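Long-range contacts in AvmM (Streptomyces sp. NBRC 109436, PDB 7FE6), which catalyses macrocyclization in alchivemycin A biosynthesis, through dehydration and Michael-type addition: residues 29-34 with 183-188; 59-64 with 156-161. One frame throughout, in Å; residues are numbered along the deposited sequence.

Contact 1 (29-34 with 183-188)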
ATOM      1  N   ILE A  29       0.994  -2.250  -6.397  1.00 38.18           N
ATOM      2  CA  ILE A  29      -0.263  -2.993  -6.395  1.00 37.83           C
ATOM      3  C   ILE A  29       0.023  -4.397  -6.906  1.00 40.23           C
ATOM      4  O   ILE A  29       0.612  -4.552  -7.981  1.00 40.54           O
ATOM      5  CB  ILE A  29      -1.349  -2.337  -7.275  1.00 39.87           C
ATOM      6  CG1 ILE A  29      -1.804  -0.993  -6.701  1.00 39.82           C
ATOM      7  CG2 ILE A  29      -2.566  -3.262  -7.395  1.00 39.99           C
ATOM      8  CD1 ILE A  29      -2.595  -1.112  -5.394  1.00 38.15           C
ATOM      9  N   GLY A  30      -0.379  -5.419  -6.138  1.00 38.60           N
ATOM     10  CA  GLY A  30      -0.368  -6.778  -6.630  1.00 36.04           C
ATOM     11  C   GLY A  30       0.962  -7.492  -6.563  1.00 38.25           C
ATOM     12  O   GLY A  30       1.110  -8.542  -7.196  1.00 38.69           O
ATOM     13  N   VAL A  31       1.934  -6.961  -5.829  1.00 36.68           N
ATOM     14  CA  VAL A  31       3.191  -7.662  -5.571  1.00 38.54           C
ATOM     15  C   VAL A  31       2.943  -8.810  -4.594  1.00 39.24           C
ATOM     16  O   VAL A  31       2.514  -8.565  -3.455  1.00 40.98           O
ATOM     17  CB  VAL A  31       4.252  -6.709  -5.001  1.00 39.96           C
ATOM     18  CG1 VAL A  31       5.607  -7.439  -4.874  1.00 39.78           C
ATOM     19  CG2 VAL A  31       4.374  -5.488  -5.881  1.00 39.62           C
ATOM     20  N   PRO A  32       3.215 -10.058  -4.960  1.00 40.41           N
ATOM     21  CA  PRO A  32       3.039 -11.146  -4.002  1.00 39.97           C
ATOM     22  C   PRO A  32       4.176 -11.161  -2.995  1.00 42.12           C
ATOM     23  O   PRO A  32       5.299 -10.744  -3.280  1.00 40.59           O
ATOM     24  CB  PRO A  32       3.053 -12.398  -4.886  1.00 40.49           C
ATOM     25  CG  PRO A  32       3.850 -12.024  -6.078  1.00 39.91           C
ATOM     26  CD  PRO A  32       3.697 -10.538  -6.267  1.00 43.08           C
ATOM     27  N   ALA A  33       3.857 -11.632  -1.784  1.00 42.52           N
ATOM     28  CA  ALA A  33       4.859 -11.771  -0.732  1.00 40.75           C
ATOM     29  C   ALA A  33       5.753 -12.993  -0.944  1.00 45.73           C
ATOM     30  O   ALA A  33       6.823 -13.080  -0.320  1.00 48.15           O
ATOM     31  CB  ALA A  33       4.185 -11.834   0.636  1.00 42.01           C
ATOM     32  N   VAL A  34       5.322 -13.960  -1.760  1.00 42.06           N
ATOM     33  CA  VAL A  34       6.161 -15.076  -2.175  1.00 47.06           C
ATOM     34  C   VAL A  34       6.052 -15.203  -3.688  1.00 47.94           C
ATOM     35  O   VAL A  34       4.942 -15.237  -4.239  1.00 47.45           O
ATOM     36  CB  VAL A  34       5.788 -16.407  -1.484  1.00 48.63           C
ATOM     37  CG1 VAL A  34       6.650 -17.503  -2.016  1.00 51.05           C
ATOM     38  CG2 VAL A  34       5.958 -16.317   0.048  1.00 47.04           C
ATOM     39  N   GLN A 183      10.155   3.368  -2.216  1.00 53.04           N
ATOM     40  CA  GLN A 183       9.100   2.489  -1.734  1.00 49.76           C
ATOM     41  C   GLN A 183       9.522   1.028  -1.877  1.00 52.90           C
ATOM     42  O   GLN A 183      10.107   0.624  -2.891  1.00 54.71           O
ATOM     43  CB  GLN A 183       7.796   2.704  -2.498  1.00 53.76           C
ATOM     44  CG  GLN A 183       6.571   2.143  -1.778  1.00 48.70           C
ATOM     45  CD  GLN A 183       6.231   2.964  -0.536  1.00 49.39           C
ATOM     46  OE1 GLN A 183       6.636   4.114  -0.419  1.00 50.46           O
ATOM     47  NE2 GLN A 183       5.508   2.370   0.398  1.00 48.96           N
ATOM     48  N   GLN A 184       9.182   0.230  -0.876  1.00 51.36           N
ATOM     49  CA  GLN A 184       9.683  -1.128  -0.738  1.00 47.24           C
ATOM     50  C   GLN A 184       8.535  -2.106  -0.902  1.00 46.14           C
ATOM     51  O   GLN A 184       7.390  -1.809  -0.560  1.00 47.98           O
ATOM     52  CB  GLN A 184      10.351  -1.310   0.637  1.00 46.44           C
ATOM     53  CG  GLN A 184      10.936  -2.684   0.960  1.00 49.23           C
ATOM     54  CD  GLN A 184      11.698  -2.697   2.293  1.00 47.22           C
ATOM     55  OE1 GLN A 184      11.997  -1.653   2.858  1.00 49.94           O
ATOM     56  NE2 GLN A 184      11.955  -3.877   2.817  1.00 48.94           N
ATOM     57  N   ALA A 185       8.852  -3.272  -1.443  1.00 47.68           N
ATOM     58  CA  ALA A 185       7.970  -4.427  -1.375  1.00 46.11           C
ATOM     59  C   ALA A 185       8.862  -5.610  -1.033  1.00 49.02           C
ATOM     60  O   ALA A 185       9.706  -5.999  -1.851  1.00 49.43           O
ATOM     61  CB  ALA A 185       7.227  -4.634  -2.692  1.00 43.20           C
ATOM     62  N   SER A 186       8.710  -6.153   0.180  1.00 48.35           N
ATOM     63  CA  SER A 186       9.507  -7.299   0.612  1.00 49.48           C
ATOM     64  C   SER A 186       8.835  -8.601   0.223  1.00 48.89           C
ATOM     65  O   SER A 186       7.621  -8.740   0.307  1.00 49.73           O
ATOM     66  CB  SER A 186       9.728  -7.284   2.120  1.00 49.90           C
ATOM     67  OG  SER A 186      10.511  -6.174   2.497  1.00 50.62           O
ATOM     68  N   PHE A 187       9.632  -9.571  -0.172  1.00 53.76           N
ATOM     69  CA  PHE A 187       9.067 -10.830  -0.625  1.00 52.51           C
ATOM     70  C   PHE A 187      10.098 -11.916  -0.384  1.00 52.74           C
ATOM     71  O   PHE A 187      11.212 -11.645   0.060  1.00 54.72           O
ATOM     72  CB  PHE A 187       8.648 -10.741  -2.106  1.00 53.24           C
ATOM     73  CG  PHE A 187       9.805 -10.606  -3.062  1.00 52.66           C
ATOM     74  CD1 PHE A 187      10.385  -9.372  -3.297  1.00 53.31           C
ATOM     75  CD2 PHE A 187      10.291 -11.721  -3.754  1.00 52.57           C
ATOM     76  CE1 PHE A 187      11.452  -9.250  -4.190  1.00 56.91           C
ATOM     77  CE2 PHE A 187      11.345 -11.615  -4.629  1.00 51.03           C
ATOM     78  CZ  PHE A 187      11.931 -10.377  -4.858  1.00 57.23           C
ATOM     79  N   ARG A 188       9.680 -13.157  -0.580  1.00 49.83           N
ATOM     80  CA  ARG A 188      10.590 -14.280  -0.696  1.00 53.98           C
ATOM     81  C   ARG A 188      10.483 -14.843  -2.104  1.00 53.32           C
ATOM     82  O   ARG A 188       9.402 -14.839  -2.709  1.00 52.58           O
ATOM     83  CB  ARG A 188      10.272 -15.364   0.327  1.00 53.47           C
ATOM     84  CG  ARG A 188      10.621 -15.001   1.756  1.00 54.03           C
ATOM     85  CD  ARG A 188      10.562 -16.237   2.622  1.00 54.18           C
ATOM     86  NE  ARG A 188       9.276 -16.922   2.497  1.00 55.92           N
ATOM     87  CZ  ARG A 188       9.077 -18.040   1.796  1.00 57.01           C
ATOM     88  NH1 ARG A 188      10.087 -18.620   1.149  1.00 57.92           N
ATOM     89  NH2 ARG A 188       7.866 -18.585   1.742  1.00 54.76           N
TER
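The backbone carbonyl of A33 meets the backbone N-H of R188 in the single hydrogen bond between segments 29-34 and 183-188: R188 N donates to A33 O at 2.9 Å, with an N-H...O angle of 158°. The same oxygen is approached by F187 CA at 3.2 Å, a CA-H...O contact, and V34 CA, one residue further on, makes a second such contact to R188 O at 3.3 Å. F187 CB sits 3.5 Å from P32 O, and its ring leads away toward A153 and I155. The bond to A33 and the backbone bond of R188 with I35 make V34 and R188 a parallel bridge, so strand 34-35 lies as a short outer strand along 178-189 in the mixed sheet of a beta sandwich. The loop before it comes from strand 24-29 of the other sheet, and 29-34 carries the chain from one sheet to the other. Apolar contact is sparse: V31 CG1, anti to its own backbone nitrogen (chi1 -174°), reaches A185 CB at 3.9 Å. The side chains of V34 and R188 lie side by side and point the same way, and V34 CG2 lies obliquely against the guanidinium, 3.4 Å from R188 NH2. The charge of R188 is engaged elsewhere, in salt bridges from NH1 to E151 and from NE to E42 of the second subunit; NH2 also bonds to the E191 carbonyl.

Contact 2 (59-64 with 156-161)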
ATOM      1  N   GLY A  59      10.927   9.560 -14.877  1.00 58.59           N
ATOM      2  CA  GLY A  59      10.835   8.151 -15.208  1.00 57.80           C
ATOM      3  C   GLY A  59      11.056   7.301 -13.977  1.00 54.57           C
ATOM      4  O   GLY A  59      11.700   7.727 -13.014  1.00 54.86           O
ATOM      5  N   LEU A  60      10.520   6.084 -14.020  1.00 54.63           N
ATOM      6  CA  LEU A  60      10.607   5.166 -12.891  1.00 52.28           C
ATOM      7  C   LEU A  60      11.867   4.303 -12.953  1.00 55.98           C
ATOM      8  O   LEU A  60      12.246   3.790 -14.014  1.00 55.53           O
ATOM      9  CB  LEU A  60       9.383   4.242 -12.842  1.00 47.93           C
ATOM     10  CG  LEU A  60       9.434   3.226 -11.683  1.00 49.92           C
ATOM     11  CD1 LEU A  60       9.337   3.920 -10.330  1.00 48.55           C
ATOM     12  CD2 LEU A  60       8.482   2.038 -11.810  1.00 44.76           C
ATOM     13  N   ASN A  61      12.490   4.115 -11.795  1.00 53.19           N
ATOM     14  CA  ASN A  61      13.510   3.096 -11.598  1.00 55.62           C
ATOM     15  C   ASN A  61      12.981   2.043 -10.628  1.00 54.99           C
ATOM     16  O   ASN A  61      12.183   2.345  -9.731  1.00 53.77           O
ATOM     17  CB  ASN A  61      14.816   3.707 -11.067  1.00 54.28           C
ATOM     18  CG  ASN A  61      15.369   4.792 -11.991  1.00 58.21           C
ATOM     19  OD1 ASN A  61      15.883   4.504 -13.072  1.00 58.45           O
ATOM     20  ND2 ASN A  61      15.227   6.054 -11.578  1.00 58.06           N
ATOM     21  N   LEU A  62      13.400   0.795 -10.853  1.00 54.32           N
ATOM     22  CA  LEU A  62      13.004  -0.368 -10.063  1.00 54.64           C
ATOM     23  C   LEU A  62      14.268  -1.098  -9.632  1.00 56.77           C
ATOM     24  O   LEU A  62      15.148  -1.355 -10.461  1.00 55.64           O
ATOM     25  CB  LEU A  62      12.106  -1.301 -10.878  1.00 54.88           C
ATOM     26  CG  LEU A  62      10.878  -1.958 -10.269  1.00 56.15           C
ATOM     27  CD1 LEU A  62       9.858  -0.935  -9.792  1.00 53.45           C
ATOM     28  CD2 LEU A  62      10.278  -2.822 -11.329  1.00 56.38           C
ATOM     29  N   VAL A  63      14.393  -1.394  -8.344  1.00 58.48           N
ATOM     30  CA  VAL A  63      15.587  -2.053  -7.824  1.00 58.34           C
ATOM     31  C   VAL A  63      15.213  -3.419  -7.279  1.00 57.05           C
ATOM     32  O   VAL A  63      14.286  -3.539  -6.476  1.00 58.02           O
ATOM     33  CB  VAL A  63      16.280  -1.214  -6.743  1.00 57.97           C
ATOM     34  CG1 VAL A  63      17.538  -1.903  -6.296  1.00 58.87           C
ATOM     35  CG2 VAL A  63      16.603   0.152  -7.289  1.00 54.62           C
ATOM     36  N   ILE A  64      15.914  -4.452  -7.733  1.00 59.20           N
ATOM     37  CA  ILE A  64      15.733  -5.796  -7.201  1.00 62.20           C
ATOM     38  C   ILE A  64      16.939  -6.114  -6.336  1.00 60.70           C
ATOM     39  O   ILE A  64      18.078  -5.916  -6.766  1.00 64.77           O
ATOM     40  CB  ILE A  64      15.542  -6.836  -8.312  1.00 62.29           C
ATOM     41  CG1 ILE A  64      14.348  -6.432  -9.189  1.00 57.40           C
ATOM     42  CG2 ILE A  64      15.345  -8.215  -7.675  1.00 58.34           C
ATOM     43  CD1 ILE A  64      14.028  -7.420 -10.289  1.00 52.81           C
ATOM     44  N   PHE A 156      12.175  -2.414  -5.069  1.00 49.45           N
ATOM     45  CA  PHE A 156      12.146  -1.034  -4.619  1.00 52.05           C
ATOM     46  C   PHE A 156      11.817  -0.107  -5.776  1.00 54.89           C
ATOM     47  O   PHE A 156      12.321  -0.285  -6.890  1.00 56.97           O
ATOM     48  CB  PHE A 156      13.464  -0.596  -4.009  1.00 53.06           C
ATOM     49  CG  PHE A 156      13.825  -1.308  -2.736  1.00 53.82           C
ATOM     50  CD1 PHE A 156      14.365  -2.602  -2.772  1.00 51.28           C
ATOM     51  CD2 PHE A 156      13.643  -0.673  -1.501  1.00 49.67           C
ATOM     52  CE1 PHE A 156      14.726  -3.245  -1.617  1.00 53.06           C
ATOM     53  CE2 PHE A 156      13.984  -1.310  -0.331  1.00 50.33           C
ATOM     54  CZ  PHE A 156      14.535  -2.608  -0.385  1.00 55.16           C
ATOM     55  N   ALA A 157      10.930   0.848  -5.512  1.00 53.34           N
ATOM     56  CA  ALA A 157      10.545   1.849  -6.492  1.00 52.63           C
ATOM     57  C   ALA A 157      11.295   3.140  -6.197  1.00 53.67           C
ATOM     58  O   ALA A 157      11.190   3.689  -5.096  1.00 53.09           O
ATOM     59  CB  ALA A 157       9.036   2.069  -6.468  1.00 51.78           C
ATOM     60  N   LEU A 158      12.043   3.624  -7.181  1.00 54.72           N
ATOM     61  CA  LEU A 158      12.843   4.837  -7.028  1.00 57.03           C
ATOM     62  C   LEU A 158      12.449   5.777  -8.155  1.00 56.44           C
ATOM     63  O   LEU A 158      12.983   5.667  -9.274  1.00 56.98           O
ATOM     64  CB  LEU A 158      14.340   4.539  -7.075  1.00 57.80           C
ATOM     65  CG  LEU A 158      15.260   5.767  -7.095  1.00 56.80           C
ATOM     66  CD1 LEU A 158      15.263   6.518  -5.745  1.00 52.69           C
ATOM     67  CD2 LEU A 158      16.661   5.382  -7.541  1.00 55.71           C
ATOM     68  N   PRO A 159      11.519   6.699  -7.908  1.00 58.79           N
ATOM     69  CA  PRO A 159      11.158   7.678  -8.943  1.00 58.97           C
ATOM     70  C   PRO A 159      12.338   8.590  -9.262  1.00 56.54           C
ATOM     71  O   PRO A 159      12.992   9.122  -8.365  1.00 59.61           O
ATOM     72  CB  PRO A 159       9.990   8.442  -8.312  1.00 55.28           C
ATOM     73  CG  PRO A 159       9.506   7.548  -7.198  1.00 54.96           C
ATOM     74  CD  PRO A 159      10.723   6.870  -6.687  1.00 54.97           C
ATOM     75  N   GLY A 160      12.636   8.733 -10.550  1.00 58.18           N
ATOM     76  CA  GLY A 160      13.673   9.645 -11.027  1.00 59.98           C
ATOM     77  C   GLY A 160      13.084  10.845 -11.749  1.00 61.82           C
ATOM     78  O   GLY A 160      12.155  10.712 -12.555  1.00 60.63           O
ATOM     79  N   MET A 161      13.609  12.023 -11.430  1.00 62.89           N
ATOM     80  CA  MET A 161      13.202  13.223 -12.134  1.00 65.11           C
ATOM     81  C   MET A 161      14.416  14.065 -12.498  1.00 69.84           C
ATOM     82  O   MET A 161      15.483  13.988 -11.880  1.00 69.44           O
ATOM     83  CB  MET A 161      12.202  14.062 -11.328  1.00 66.89           C
ATOM     84  CG  MET A 161      12.524  14.220  -9.843  1.00 69.30           C
ATOM     85  SD  MET A 161      11.859  12.909  -8.781  1.00 56.22           S
ATOM     86  CE  MET A 161      10.790  12.060  -9.911  1.00 57.32           C
TER
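N61 and L158 face each other near the middle of an antiparallel pair, with their side chains on the same face of the sheet and CB to CB 4.1 Å apart. Strands 57-66 and 153-162 are inner neighbours in the mixed sheet of this beta sandwich, and their short segments run at 150° to each other. With CG of N61 anti to its carbonyl carbon (chi1 -57°), the amide is held beside the backbone N of its own residue. ND2 thus joins N61 N on L158 O, the two coming from opposite faces of its carbonyl plane, N61 N at 3.0 Å and N61 ND2 at 3.2 Å. The side-chain bond is bent, and ND2 has a second acceptor in the backbone oxygen of F175, so the amide ties the strand pair to a neighbouring loop. Further along the same face V63 and F156 form another hydrogen-bonded pair, meeting through their CB atoms at 4.0 Å; the F156 ring swings out toward L182 and Q184, keeping V63 O at its edge and in its plane. L60, L62, A157 and P159 occupy the other face, directed at the second sheet. There L60 CD1 comes within 4.3 Å of A157 CB, and both side chains pack on V45 of strand 40-49. At the far end G59 and G160 form a hydrogen-bonded pair through their backbones alone. G160 N donates to G59 O at 2.8 Å, nearly along the C=O axis.

In the fold
Both contacts are buried and belong to the same mixed sheet, in which strands 178-189 and 153-162 are neighbours: Q183 O lies 2.8 Å from A157 N, a probable hydrogen bond, and Q184 packs on F156. Contact 2 joins two inner strands, its centre about 3 Å from the centre of the chain, and is a continuous antiparallel ladder that no other subunit touches. Contact 1, its centre about 13 Å from that of the chain, sets a loop and the start of short strand 34-35 beside 178-189, with one hydrogen bond between its segments; several of its polar groups, among them R188, Q184 and S186, also have partners on the second subunit. Along the chain, contact 2 is nested within the loop that contact 1 closes.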